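Local coordinates for protein mannan endo-1,4-beta-mannosidase (Mytilus edulis, PDB 2C0H) that hydrolyses internal beta-1,4-mannosidic linkages in the backbones of mannans, galactomannans and glucomannans, at residues Asn60-Trp65 against Ile105-Thr110. The protein carries 3 engineered substitutions. Residues are numbered along the deposited sequence; the frame is centred on the assembly and turned at random.
Sequences NSVRVW and ILIFFT
Val62 and Val64 alternate with Leu106, Phe108 and Thr110 in a parallel beta ladder of backbone hydrogen bonds that begins at Asn60. Leu106 N gives the first to Asn60 O; Val62 N then reaches Leu106 O at 2.9 Å, and Thr110 N closes the run on Val64 O at 2.8 Å. On the helix-facing side the contact is apolar. Val64 CG1, set between the backbone N and carbonyl carbon (chi1 67°), presses tightly on Phe109 CD1 at 3.3 Å, while Ile107 CG2 sits over the centre of one face of the same ring. Ile107 CD1 turns back to Val62 CB at 4.0 Å, and Val62 CG2 meets Ile105 CG2 at 3.8 Å. Helices 40-56 and 89-102 cover this layer, as expected for neighbouring strands of a TIM barrel, here of glycoside hydrolase family 5. Ser61, Arg63, Trp65, Leu106, Phe108 and Thr110 point to the other face, toward the barrel interior. Ser61 CB approaches the edge of the Phe108 ring, whereas Ser61 OG donates a hydrogen bond to Asn60 OD1, and Asn60 ND2 is held by Val349 O. Further along, Thr110 CB packs against Trp65 CD1 at 3.6 Å, with its CG2 over one indole face; Trp65 probably binds substrate. The extended Arg63 chain (CG anti to N, chi1 176°) passes Thr110 OG1 at 3.3 Å from NE. Its guanidinium forms salt bridges with Asp159 and Glu294, the probable nucleophile, and hydrogen bonds with Asn25 and Asn162.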
# COMPACT_ATOMS: atom_id res chain seq x y z
N ASN A 60 1.22 11.85 -10.14
CA ASN A 60 0.17 11.10 -10.82
C ASN A 60 -0.56 10.10 -9.93
O ASN A 60 -1.42 9.37 -10.42
CB ASN A 60 0.73 10.37 -12.05
CG ASN A 60 1.83 9.36 -11.72
OD1 ASN A 60 1.86 8.74 -10.65
ND2 ASN A 60 2.75 9.17 -12.67
N SER A 61 -0.24 10.07 -8.64
CA SER A 61 -0.88 9.10 -7.75
C SER A 61 -0.84 9.49 -6.29
O SER A 61 0.10 10.15 -5.84
CB SER A 61 -0.29 7.70 -7.93
OG SER A 61 1.11 7.71 -7.99
N VAL A 62 -1.86 9.05 -5.55
CA VAL A 62 -2.01 9.33 -4.12
C VAL A 62 -2.39 8.03 -3.42
O VAL A 62 -3.25 7.30 -3.93
CB VAL A 62 -3.11 10.40 -3.84
CG1 VAL A 62 -3.26 10.65 -2.36
CG2 VAL A 62 -2.81 11.69 -4.54
N ARG A 63 -1.75 7.76 -2.28
CA ARG A 63 -2.13 6.66 -1.38
C ARG A 63 -2.94 7.24 -0.21
O ARG A 63 -2.51 8.19 0.46
CB ARG A 63 -0.87 5.92 -0.89
CG ARG A 63 -1.06 4.79 0.14
CD ARG A 63 0.28 4.03 0.33
NE ARG A 63 0.25 2.89 1.27
CZ ARG A 63 0.82 2.83 2.46
NH1 ARG A 63 1.50 3.85 2.98
NH2 ARG A 63 0.73 1.72 3.18
N VAL A 64 -4.11 6.66 0.03
CA VAL A 64 -4.99 7.12 1.10
C VAL A 64 -5.46 5.94 1.95
O VAL A 64 -5.72 4.88 1.42
CB VAL A 64 -6.19 7.89 0.53
CG1 VAL A 64 -7.11 7.00 -0.26
CG2 VAL A 64 -6.97 8.60 1.62
N TRP A 65 -5.53 6.13 3.27
CA TRP A 65 -5.94 5.06 4.20
C TRP A 65 -7.45 5.10 4.45
O TRP A 65 -8.04 6.17 4.66
CB TRP A 65 -5.16 5.18 5.52
CG TRP A 65 -3.66 4.94 5.44
CD1 TRP A 65 -2.88 4.81 4.31
CD2 TRP A 65 -2.77 4.83 6.54
NE1 TRP A 65 -1.57 4.62 4.65
CE2 TRP A 65 -1.46 4.65 6.02
CE3 TRP A 65 -2.94 4.90 7.93
CZ2 TRP A 65 -0.34 4.50 6.85
CZ3 TRP A 65 -1.83 4.75 8.75
CH2 TRP A 65 -0.55 4.55 8.21
N ILE A 105 -5.11 11.92 -11.74
CA ILE A 105 -4.39 11.26 -10.64
C ILE A 105 -5.06 9.92 -10.30
O ILE A 105 -6.28 9.85 -10.26
CB ILE A 105 -4.34 12.20 -9.42
CG1 ILE A 105 -3.34 13.33 -9.73
CG2 ILE A 105 -3.94 11.45 -8.19
CD1 ILE A 105 -3.31 14.43 -8.70
N LEU A 106 -4.24 8.89 -10.12
CA LEU A 106 -4.69 7.56 -9.68
C LEU A 106 -4.66 7.44 -8.16
O LEU A 106 -3.68 7.80 -7.50
CB LEU A 106 -3.79 6.48 -10.26
CG LEU A 106 -3.80 6.28 -11.77
CD1 LEU A 106 -2.64 5.39 -12.18
CD2 LEU A 106 -5.14 5.68 -12.25
N ILE A 107 -5.71 6.84 -7.61
CA ILE A 107 -5.82 6.65 -6.17
C ILE A 107 -5.59 5.19 -5.77
O ILE A 107 -6.15 4.27 -6.37
CB ILE A 107 -7.24 7.11 -5.67
CG1 ILE A 107 -7.56 8.56 -6.08
CG2 ILE A 107 -7.41 6.92 -4.18
CD1 ILE A 107 -6.53 9.59 -5.65
N PHE A 108 -4.80 5.00 -4.72
CA PHE A 108 -4.59 3.70 -4.09
C PHE A 108 -5.16 3.74 -2.68
O PHE A 108 -4.69 4.51 -1.85
CB PHE A 108 -3.12 3.31 -4.11
CG PHE A 108 -2.59 3.09 -5.49
CD1 PHE A 108 -2.57 1.82 -6.04
CD2 PHE A 108 -2.20 4.16 -6.27
CE1 PHE A 108 -2.13 1.61 -7.33
CE2 PHE A 108 -1.76 3.96 -7.59
CZ PHE A 108 -1.71 2.68 -8.09
N PHE A 109 -6.17 2.92 -2.40
CA PHE A 109 -6.79 2.86 -1.08
C PHE A 109 -6.12 1.76 -0.21
O PHE A 109 -5.98 0.61 -0.63
CB PHE A 109 -8.29 2.55 -1.19
CG PHE A 109 -9.13 3.68 -1.75
CD1 PHE A 109 -9.43 4.78 -0.96
CD2 PHE A 109 -9.68 3.60 -3.01
CE1 PHE A 109 -10.24 5.80 -1.43
CE2 PHE A 109 -10.48 4.63 -3.49
CZ PHE A 109 -10.77 5.72 -2.70
N THR A 110 -5.71 2.12 1.00
CA THR A 110 -5.11 1.17 1.95
C THR A 110 -6.16 0.75 2.97
O THR A 110 -6.70 1.58 3.70
CB THR A 110 -3.90 1.77 2.69
OG1 THR A 110 -2.96 2.24 1.72
CG2 THR A 110 -3.21 0.77 3.54